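Local coordinates for 5' nucleotidase family protein (Staphylococcus aureus subsp. aureus, PDB 4Q7F) that belongs to the 5' nucleotidase family, joining a calcineurin-like metallophosphoesterase domain that holds manganese and magnesium to a C-terminal nucleotidase domain, at residues 31-36 and 47-52; 77-82 and 311-316; 100-105 and 126-131. One frame throughout, in Å; residues are numbered along the deposited sequence.

Contact 1: residues 31-36 and 47-52; sequences YIFPTD and GLLLAN
Tyr31 and Ile32 offer their backbone carbonyls to the first turn of the helix that begins at Leu48. Leu48 N donates to Tyr31 O at 3.0 Å, and the hydrogen bond is bent, 144° at the hydrogen. The next bond is straighter: Leu49 N reaches Ile32 O at 3.1 Å and 167°. Both donors lie in the plane of their carbonyl, on a lone pair. Ile32 O carries a second load, because water 1 donates to it and accepts from Leu50 N. Three successive amides of the helix start, which have no carbonyl of an earlier turn to bind, are thereby supplied by two loop oxygens and one water. Gly47, at the N-cap position, brings its CA to 3.1 Å from Tyr31 O in a CA-H...O contact. The same CA lies 3.7 Å from Phe33 O, so the two chains run close together at this glycine.

Around this polar core the apolar groups divide by branch. Ile32 CG2, anti to its own N, meets Leu49 CG at 3.8 Å. The other branch, folded at chi2 -59°, carries CD1 to Leu48 CD2 at 3.8 Å, and these two side chains run side by side. Leu49 CD1 also reaches Phe33 CD1, obliquely to the ring.

In the second shell, Leu93 and Phe96 of helix 91-99 cover Ile32, and Phe96 also touches Leu49. Arg310 of helix 304-317 packs on Phe33, while Gly47 shares a backbone hydrogen bond with Arg267. Tyr31 lies about 9 Å by its side chain from the bound manganese. In this calcineurin-like metallophosphoesterase domain, the loop after strand 19-25 thus supplies carbonyl acceptors to the first amides of helix 48-59, just behind its N-cap residue Gly47.

Contact 2: residues 77-82 and 311-316; sequences SPFCNY and KQLEDW
Tyr82, on helix 78-85, meets Leu313, Trp316 and Gln312 of helix 304-317 in turn from CB to hydroxyl. Its CB rests 3.6 Å from Leu313 CD1. Chi1 of 176° sets CG opposite the backbone N and brings the ring edge over the indole face of Trp316, with Tyr82 CD1 3.4 Å above its plane, offset toward the rim. The rings form a T-shaped pair, the Tyr82 edge facing the indole, with planes at 82° and centroids of the Tyr82 ring and the Trp316 five-membered ring 5.4 Å apart. Tyr82 CE1 continues past Trp316 CB, which lies in the plane of the tyrosine ring. At the tip, Tyr82 OH packs 3.7 Å from Gln312 CB. Water 2, which donates to Gln312 OE1, lies unusually close to this hydroxyl, so that end of the bridge is doubtful.

Behind the ring, Tyr82 CA makes a CH-pi contact over the indole six-membered ring, 4.1 Å from its centroid. Leu313 divides its methyls: CD1 serves Tyr82, whereas CD2 sits 3.8 Å from Phe79 CB. The segment axes cross at 88°, 10.4 Å apart at their closest approach, a span bridged by these large side chains.

His86 stacks on Tyr82 and meets Trp316 edge-to-face, while Met377 and Ile381 of helix 377-383 also touch the indole. No direct hydrogen bond links the two segments, and their cohesion therefore rests on aromatic and aliphatic contact.

Contact 3: residues 100-105 and 126-131; sequences MAFDFG and LNYPVL
The Tyr128 ring receives Phe102 CB over one face, 3.7 Å above its plane and offset toward the rim. This is a CH-pi contact: CB lies 3.9 Å from the ring centroid. The two rings themselves meet obliquely, planes 35° apart, and in the plane of the Phe102 ring, at its edge, lies the selenium of Met100. Along the tyrosine, Tyr128 CD1 approaches Phe104 CA at 3.7 Å. Chi1 of 55° sets Tyr128 CG between the backbone N and the carbonyl carbon, turning the ring toward residues 102-105.

Beyond the rings the backbones run alongside and form a single beta bridge between Gly105 and Val130. Gly105 N donates to Pro129 O at 3.1 Å, within the carbonyl plane. In the return bond, Leu131 N to Gly105 O, the donor is tilted 26° from the carbonyl plane; its modelled length of 2.6 Å is doubtfully short. Phe104 CB packs on Pro129 CG, and Phe104 CD1 meets Leu131 CD1 at 4.1 Å.

Lys67 makes a cation-pi contact with Phe102, and its backbone N donates to Asp103 OD2. Backbone bonds of Asp103 with Lys67 and of Phe104 with Asp69 join strand 104-105 to strand 65-69 in parallel. Across to residues 126-131, by contrast, the two backbone bonds make one isolated bridge, and the contacts before it are aromatic and aliphatic.

How the contacts relate
Contacts 1 and 3 are largely buried and lie within the calcineurin-like range, whereas contact 2 is only partly buried and joins two helices far apart in sequence. Backbone hydrogen bonds carry contacts 1 and 3, as a helix start in one and a beta bridge in the other; contact 2 has no direct hydrogen bond and rests on aromatic and aliphatic side chains. Contact 1 touches both others: Tyr31 CZ lies 3.5 Å from Ser77 CB, and Leu48 CD2 lies 3.5 Å from the selenium of Met100. Contacts 2 and 3 stay about 10 Å apart at their nearest atoms. Helix 91-99 packs against all three, and helix 304-317, part of contact 2, also covers Phe33 of contact 1.

Contact 1: residues 31-36 and 47-52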
loop_
_atom_site.group_PDB
_atom_site.type_symbol
_atom_site.label_atom_id
_atom_site.label_comp_id
_atom_site.label_asym_id
_atom_site.label_seq_id
_atom_site.Cartn_x
_atom_site.Cartn_y
_atom_site.Cartn_z
ATOM N N TYR A 31 2.498 9.763 -6.606
ATOM C CA TYR A 31 2.626 9.782 -8.057
ATOM C C TYR A 31 1.918 11.057 -8.541
ATOM O O TYR A 31 0.719 11.074 -8.798
ATOM C CB TYR A 31 2.038 8.544 -8.694
ATOM C CG TYR A 31 2.901 7.336 -8.431
ATOM C CD1 TYR A 31 2.753 6.594 -7.280
ATOM C CD2 TYR A 31 3.920 6.992 -9.305
ATOM C CE1 TYR A 31 3.569 5.494 -7.017
ATOM C CE2 TYR A 31 4.747 5.902 -9.052
ATOM C CZ TYR A 31 4.563 5.168 -7.900
ATOM O OH TYR A 31 5.377 4.100 -7.633
ATOM N N ILE A 32 2.697 12.120 -8.625
ATOM C CA ILE A 32 2.228 13.442 -9.002
ATOM C C ILE A 32 2.442 13.652 -10.506
ATOM O O ILE A 32 1.538 14.077 -11.223
ATOM C CB ILE A 32 3.037 14.509 -8.242
ATOM C CG1 ILE A 32 2.920 14.306 -6.727
ATOM C CG2 ILE A 32 2.600 15.920 -8.664
ATOM C CD1 ILE A 32 1.523 14.362 -6.183
ATOM N N PHE A 33 3.656 13.372 -10.965
ATOM C CA PHE A 33 4.002 13.502 -12.367
ATOM C C PHE A 33 3.382 12.387 -13.175
ATOM O O PHE A 33 2.960 11.402 -12.606
ATOM C CB PHE A 33 5.498 13.531 -12.528
ATOM C CG PHE A 33 6.133 14.695 -11.829
ATOM C CD1 PHE A 33 6.010 15.961 -12.344
ATOM C CD2 PHE A 33 6.792 14.527 -10.646
ATOM C CE1 PHE A 33 6.558 17.038 -11.697
ATOM C CE2 PHE A 33 7.360 15.607 -9.993
ATOM C CZ PHE A 33 7.227 16.863 -10.519
ATOM N N PRO A 34 3.288 12.556 -14.513
ATOM C CA PRO A 34 2.686 11.504 -15.349
ATOM C C PRO A 34 3.700 10.439 -15.712
ATOM O O PRO A 34 4.088 10.318 -16.895
ATOM C CB PRO A 34 2.217 12.281 -16.571
ATOM C CG PRO A 34 3.189 13.414 -16.664
ATOM C CD PRO A 34 3.417 13.825 -15.254
ATOM N N THR A 35 4.149 9.698 -14.689
ATOM C CA THR A 35 5.155 8.647 -14.854
ATOM C C THR A 35 5.188 7.682 -13.682
ATOM O O THR A 35 4.885 8.065 -12.549
ATOM C CB THR A 35 6.566 9.256 -14.997
ATOM O OG1 THR A 35 7.543 8.217 -15.137
ATOM C CG2 THR A 35 6.915 10.116 -13.778
ATOM N N ASP A 36 5.589 6.434 -13.955
ATOM C CA ASP A 36 5.773 5.422 -12.917
ATOM C C ASP A 36 7.290 5.254 -12.639
ATOM O O ASP A 36 7.706 4.379 -11.882
ATOM C CB ASP A 36 5.124 4.083 -13.305
ATOM C CG ASP A 36 5.704 3.470 -14.555
ATOM O OD1 ASP A 36 6.773 3.890 -15.049
ATOM O OD2 ASP A 36 5.075 2.523 -15.055
ATOM N N GLY A 47 -1.183 9.990 -12.535
ATOM C CA GLY A 47 -0.613 10.974 -11.646
ATOM C C GLY A 47 -1.596 12.064 -11.301
ATOM O O GLY A 47 -2.547 12.281 -12.012
ATOM N N LEU A 48 -1.320 12.753 -10.193
ATOM C CA LEU A 48 -2.212 13.747 -9.646
ATOM C C LEU A 48 -2.341 15.009 -10.506
ATOM O O LEU A 48 -3.418 15.605 -10.596
ATOM C CB LEU A 48 -1.746 14.107 -8.225
ATOM C CG LEU A 48 -2.691 14.998 -7.435
ATOM C CD1 LEU A 48 -3.962 14.238 -7.127
ATOM C CD2 LEU A 48 -2.052 15.520 -6.159
ATOM N N LEU A 49 -1.261 15.427 -11.134
ATOM C CA LEU A 49 -1.346 16.608 -11.989
ATOM C C LEU A 49 -2.435 16.396 -13.048
ATOM O O LEU A 49 -3.346 17.197 -13.180
ATOM C CB LEU A 49 -0.015 16.901 -12.644
ATOM C CG LEU A 49 1.013 17.514 -11.697
ATOM C CD1 LEU A 49 2.332 17.645 -12.437
ATOM C CD2 LEU A 49 0.542 18.878 -11.183
ATOM N N LEU A 50 -2.365 15.272 -13.747
ATOM C CA LEU A 50 -3.292 14.985 -14.813
ATOM C C LEU A 50 -4.672 14.623 -14.281
ATOM O O LEU A 50 -5.682 15.088 -14.813
ATOM C CB LEU A 50 -2.722 13.896 -15.720
ATOM C CG LEU A 50 -3.431 13.587 -17.008
ATOM C CD1 LEU A 50 -3.506 14.837 -17.873
ATOM C CD2 LEU A 50 -2.658 12.479 -17.712
ATOM N N ALA A 51 -4.727 13.837 -13.209
ATOM C CA ALA A 51 -6.023 13.494 -12.631
ATOM C C ALA A 51 -6.743 14.759 -12.178
ATOM O O ALA A 51 -7.933 14.900 -12.383
ATOM C CB ALA A 51 -5.860 12.542 -11.476
ATOM N N ASN A 52 -6.007 15.702 -11.595
ATOM C CA ASN A 52 -6.617 16.934 -11.134
ATOM C C ASN A 52 -7.099 17.781 -12.317
ATOM O O ASN A 52 -8.136 18.443 -12.230
ATOM C CB ASN A 52 -5.655 17.744 -10.253
ATOM C CG ASN A 52 -6.307 18.958 -9.655
ATOM O OD1 ASN A 52 -7.217 18.849 -8.818
ATOM N ND2 ASN A 52 -5.806 20.118 -10.009
HETATM O O HOH W 1 0.183 13.669 -13.660
#

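Contact 2: residues 77-82 and 311-316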
loop_
_atom_site.group_PDB
_atom_site.type_symbol
_atom_site.label_atom_id
_atom_site.label_comp_id
_atom_site.label_asym_id
_atom_site.label_seq_id
_atom_site.Cartn_x
_atom_site.Cartn_y
_atom_site.Cartn_z
ATOM N N SER A 77 5.958 6.538 -4.040
ATOM C CA SER A 77 6.752 6.672 -5.233
ATOM C C SER A 77 8.167 7.116 -4.914
ATOM O O SER A 77 8.433 7.536 -3.805
ATOM C CB SER A 77 6.111 7.731 -6.118
ATOM O OG SER A 77 6.350 9.031 -5.595
ATOM N N PRO A 78 9.068 7.051 -5.905
ATOM C CA PRO A 78 10.434 7.530 -5.736
ATOM C C PRO A 78 10.478 9.008 -5.414
ATOM O O PRO A 78 11.478 9.468 -4.902
ATOM C CB PRO A 78 11.071 7.278 -7.114
ATOM C CG PRO A 78 10.294 6.163 -7.690
ATOM C CD PRO A 78 8.891 6.421 -7.224
ATOM N N PHE A 79 9.418 9.750 -5.711
ATOM C CA PHE A 79 9.375 11.184 -5.356
ATOM C C PHE A 79 9.370 11.281 -3.815
ATOM O O PHE A 79 10.069 12.125 -3.194
ATOM C CB PHE A 79 8.160 11.853 -6.014
ATOM C CG PHE A 79 7.934 13.298 -5.595
ATOM C CD1 PHE A 79 8.981 14.211 -5.582
ATOM C CD2 PHE A 79 6.664 13.747 -5.259
ATOM C CE1 PHE A 79 8.773 15.537 -5.222
ATOM C CE2 PHE A 79 6.452 15.077 -4.904
ATOM C CZ PHE A 79 7.510 15.971 -4.883
ATOM N N CYS A 80 8.637 10.363 -3.196
ATOM C CA CYS A 80 8.584 10.292 -1.748
ATOM C C CYS A 80 9.999 9.964 -1.189
ATOM O O CYS A 80 10.451 10.622 -0.243
ATOM C CB CYS A 80 7.505 9.315 -1.310
ATOM S SG CYS A 80 5.822 9.858 -1.750
ATOM N N ASN A 81 10.708 8.988 -1.781
ATOM C CA ASN A 81 12.085 8.702 -1.359
ATOM C C ASN A 81 12.946 9.944 -1.482
ATOM O O ASN A 81 13.726 10.271 -0.567
ATOM C CB ASN A 81 12.746 7.614 -2.198
ATOM C CG ASN A 81 12.032 6.297 -2.101
ATOM O OD1 ASN A 81 10.863 6.188 -2.460
ATOM N ND2 ASN A 81 12.741 5.271 -1.665
ATOM N N TYR A 82 12.820 10.608 -2.629
ATOM C CA TYR A 82 13.561 11.837 -2.913
ATOM C C TYR A 82 13.364 12.880 -1.820
ATOM O O TYR A 82 14.331 13.496 -1.365
ATOM C CB TYR A 82 13.152 12.396 -4.276
ATOM C CG TYR A 82 13.805 13.725 -4.619
ATOM C CD1 TYR A 82 15.025 13.768 -5.275
ATOM C CD2 TYR A 82 13.200 14.922 -4.290
ATOM C CE1 TYR A 82 15.635 14.967 -5.588
ATOM C CE2 TYR A 82 13.808 16.132 -4.585
ATOM C CZ TYR A 82 15.029 16.145 -5.232
ATOM O OH TYR A 82 15.635 17.334 -5.547
ATOM N N LYS A 311 12.887 17.202 -13.167
ATOM C CA LYS A 311 14.278 17.022 -13.643
ATOM C C LYS A 311 15.241 16.694 -12.507
ATOM O O LYS A 311 16.084 15.804 -12.646
ATOM C CB LYS A 311 14.789 18.268 -14.386
ATOM C CG LYS A 311 16.209 18.122 -14.928
ATOM C CD LYS A 311 16.712 19.440 -15.489
ATOM C CE LYS A 311 18.071 19.289 -16.165
ATOM N NZ LYS A 311 19.148 18.783 -15.272
ATOM N N GLN A 312 15.144 17.447 -11.408
ATOM C CA GLN A 312 15.973 17.197 -10.224
ATOM C C GLN A 312 15.735 15.771 -9.748
ATOM O O GLN A 312 16.671 15.046 -9.411
ATOM C CB GLN A 312 15.621 18.169 -9.111
ATOM C CG GLN A 312 16.135 19.588 -9.349
ATOM C CD GLN A 312 15.588 20.567 -8.334
ATOM O OE1 GLN A 312 14.420 20.479 -7.933
ATOM N NE2 GLN A 312 16.409 21.533 -7.941
ATOM N N LEU A 313 14.474 15.379 -9.742
ATOM C CA LEU A 313 14.094 14.053 -9.319
ATOM C C LEU A 313 14.719 13.006 -10.237
ATOM O O LEU A 313 15.359 12.066 -9.763
ATOM C CB LEU A 313 12.565 13.932 -9.309
ATOM C CG LEU A 313 12.010 12.533 -9.037
ATOM C CD1 LEU A 313 12.598 11.936 -7.766
ATOM C CD2 LEU A 313 10.488 12.619 -8.951
ATOM N N GLU A 314 14.554 13.170 -11.549
ATOM C CA GLU A 314 15.142 12.206 -12.502
ATOM C C GLU A 314 16.666 12.181 -12.376
ATOM O O GLU A 314 17.294 11.116 -12.413
ATOM C CB GLU A 314 14.714 12.528 -13.936
ATOM C CG GLU A 314 13.205 12.428 -14.186
ATOM C CD GLU A 314 12.633 11.039 -14.026
ATOM O OE1 GLU A 314 13.397 10.014 -13.933
ATOM O OE2 GLU A 314 11.377 10.966 -14.014
ATOM N N ASP A 315 17.275 13.357 -12.225
ATOM C CA ASP A 315 18.729 13.418 -12.069
ATOM C C ASP A 315 19.179 12.554 -10.869
ATOM O O ASP A 315 20.115 11.772 -10.977
ATOM C CB ASP A 315 19.208 14.860 -11.927
ATOM C CG ASP A 315 19.098 15.657 -13.237
ATOM O OD1 ASP A 315 18.770 15.087 -14.312
ATOM O OD2 ASP A 315 19.348 16.870 -13.202
ATOM N N TRP A 316 18.478 12.681 -9.742
ATOM C CA TRP A 316 18.790 11.908 -8.553
ATOM C C TRP A 316 18.591 10.428 -8.822
ATOM O O TRP A 316 19.422 9.613 -8.446
ATOM C CB TRP A 316 17.914 12.374 -7.387
ATOM C CG TRP A 316 18.200 11.730 -6.106
ATOM C CD1 TRP A 316 19.270 11.971 -5.286
ATOM C CD2 TRP A 316 17.368 10.786 -5.416
ATOM N NE1 TRP A 316 19.163 11.214 -4.144
ATOM C CE2 TRP A 316 18.009 10.475 -4.201
ATOM C CE3 TRP A 316 16.148 10.172 -5.715
ATOM C CZ2 TRP A 316 17.475 9.568 -3.287
ATOM C CZ3 TRP A 316 15.614 9.282 -4.815
ATOM C CH2 TRP A 316 16.266 8.989 -3.609
HETATM O O HOH W 2 14.560 19.488 -5.046
#

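Contact 3: residues 100-105 and 126-131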
loop_
_atom_site.group_PDB
_atom_site.type_symbol
_atom_site.label_atom_id
_atom_site.label_comp_id
_atom_site.label_asym_id
_atom_site.label_seq_id
_atom_site.Cartn_x
_atom_site.Cartn_y
_atom_site.Cartn_z
HETATM N N MSE A 100 -4.078 22.802 -5.543
HETATM C CA MSE A 100 -5.288 22.225 -6.150
HETATM C C MSE A 100 -6.589 22.519 -5.454
HETATM O O MSE A 100 -7.658 22.137 -5.933
HETATM C CB MSE A 100 -5.046 20.714 -6.198
HETATM C CG MSE A 100 -3.919 20.447 -7.188
HETATM SE SE MSE A 100 -3.581 18.526 -7.224
HETATM C CE MSE A 100 -2.017 18.679 -8.416
ATOM N N ALA A 101 -6.521 23.138 -4.288
ATOM C CA ALA A 101 -7.729 23.486 -3.532
ATOM C C ALA A 101 -8.699 22.340 -3.260
ATOM O O ALA A 101 -9.856 22.385 -3.665
ATOM C CB ALA A 101 -8.443 24.665 -4.176
ATOM N N PHE A 102 -8.203 21.307 -2.556
ATOM C CA PHE A 102 -9.041 20.212 -2.102
ATOM C C PHE A 102 -9.879 20.703 -0.925
ATOM O O PHE A 102 -9.591 21.749 -0.328
ATOM C CB PHE A 102 -8.210 19.025 -1.627
ATOM C CG PHE A 102 -7.727 18.144 -2.721
ATOM C CD1 PHE A 102 -6.683 18.543 -3.544
ATOM C CD2 PHE A 102 -8.268 16.865 -2.887
ATOM C CE1 PHE A 102 -6.222 17.710 -4.552
ATOM C CE2 PHE A 102 -7.816 16.037 -3.874
ATOM C CZ PHE A 102 -6.786 16.443 -4.708
ATOM N N ASP A 103 -10.897 19.927 -0.587
ATOM C CA ASP A 103 -11.808 20.275 0.480
ATOM C C ASP A 103 -11.512 19.487 1.718
ATOM O O ASP A 103 -11.561 20.015 2.835
ATOM C CB ASP A 103 -13.246 20.094 -0.013
ATOM C CG ASP A 103 -13.582 21.076 -1.135
ATOM O OD1 ASP A 103 -13.606 22.310 -0.857
ATOM O OD2 ASP A 103 -13.793 20.624 -2.289
ATOM N N PHE A 104 -11.160 18.216 1.537
ATOM C CA PHE A 104 -10.798 17.424 2.656
ATOM C C PHE A 104 -10.217 16.098 2.202
ATOM O O PHE A 104 -10.201 15.761 0.992
ATOM C CB PHE A 104 -11.966 17.209 3.629
ATOM C CG PHE A 104 -13.163 16.552 3.023
ATOM C CD1 PHE A 104 -13.250 15.179 2.956
ATOM C CD2 PHE A 104 -14.216 17.314 2.553
ATOM C CE1 PHE A 104 -14.363 14.570 2.397
ATOM C CE2 PHE A 104 -15.331 16.722 1.996
ATOM C CZ PHE A 104 -15.402 15.342 1.926
ATOM N N GLY A 105 -9.669 15.407 3.179
ATOM C CA GLY A 105 -9.077 14.088 2.965
ATOM C C GLY A 105 -9.152 13.186 4.170
ATOM O O GLY A 105 -9.759 13.533 5.204
ATOM N N LEU A 126 -0.869 21.304 5.242
ATOM C CA LEU A 126 -1.977 21.234 4.290
ATOM C C LEU A 126 -3.022 22.307 4.585
ATOM O O LEU A 126 -3.278 22.644 5.754
ATOM C CB LEU A 126 -2.656 19.874 4.324
ATOM C CG LEU A 126 -1.826 18.667 3.878
ATOM C CD1 LEU A 126 -2.479 17.345 4.262
ATOM C CD2 LEU A 126 -1.593 18.700 2.370
ATOM N N ASN A 127 -3.639 22.803 3.524
ATOM C CA ASN A 127 -4.660 23.869 3.627
ATOM C C ASN A 127 -6.126 23.367 3.630
ATOM O O ASN A 127 -7.032 24.102 3.332
ATOM C CB ASN A 127 -4.429 24.941 2.555
ATOM C CG ASN A 127 -4.634 24.424 1.144
ATOM O OD1 ASN A 127 -5.231 23.383 0.934
ATOM N ND2 ASN A 127 -4.134 25.165 0.162
ATOM N N TYR A 128 -6.327 22.107 4.009
ATOM C CA TYR A 128 -7.650 21.536 4.161
ATOM C C TYR A 128 -7.549 20.481 5.263
ATOM O O TYR A 128 -6.471 19.987 5.529
ATOM C CB TYR A 128 -8.145 20.903 2.860
ATOM C CG TYR A 128 -7.203 19.862 2.299
ATOM C CD1 TYR A 128 -7.248 18.538 2.729
ATOM C CD2 TYR A 128 -6.264 20.210 1.358
ATOM C CE1 TYR A 128 -6.384 17.592 2.222
ATOM C CE2 TYR A 128 -5.391 19.280 0.846
ATOM C CZ TYR A 128 -5.461 17.970 1.282
ATOM O OH TYR A 128 -4.593 17.075 0.755
ATOM N N PRO A 129 -8.676 20.143 5.905
ATOM C CA PRO A 129 -8.663 19.170 6.983
ATOM C C PRO A 129 -8.575 17.725 6.550
ATOM O O PRO A 129 -9.080 17.351 5.496
ATOM C CB PRO A 129 -10.018 19.378 7.663
ATOM C CG PRO A 129 -10.890 19.906 6.596
ATOM C CD PRO A 129 -9.985 20.810 5.790
ATOM N N VAL A 130 -7.937 16.918 7.387
ATOM C CA VAL A 130 -7.854 15.478 7.157
ATOM C C VAL A 130 -8.750 14.858 8.226
ATOM O O VAL A 130 -8.551 15.082 9.420
ATOM C CB VAL A 130 -6.407 14.971 7.201
ATOM C CG1 VAL A 130 -6.374 13.440 7.198
ATOM C CG2 VAL A 130 -5.639 15.513 6.003
ATOM N N LEU A 131 -9.755 14.099 7.792
ATOM C CA LEU A 131 -10.753 13.571 8.715
ATOM C C LEU A 131 -10.489 12.111 9.055
ATOM O O LEU A 131 -10.418 11.278 8.159
ATOM C CB LEU A 131 -12.148 13.720 8.104
ATOM C CG LEU A 131 -12.571 15.166 7.772
ATOM C CD1 LEU A 131 -13.886 15.150 7.003
ATOM C CD2 LEU A 131 -12.703 16.014 9.025
HETATM O O HOH W 3 -5.774 22.110 -1.429
#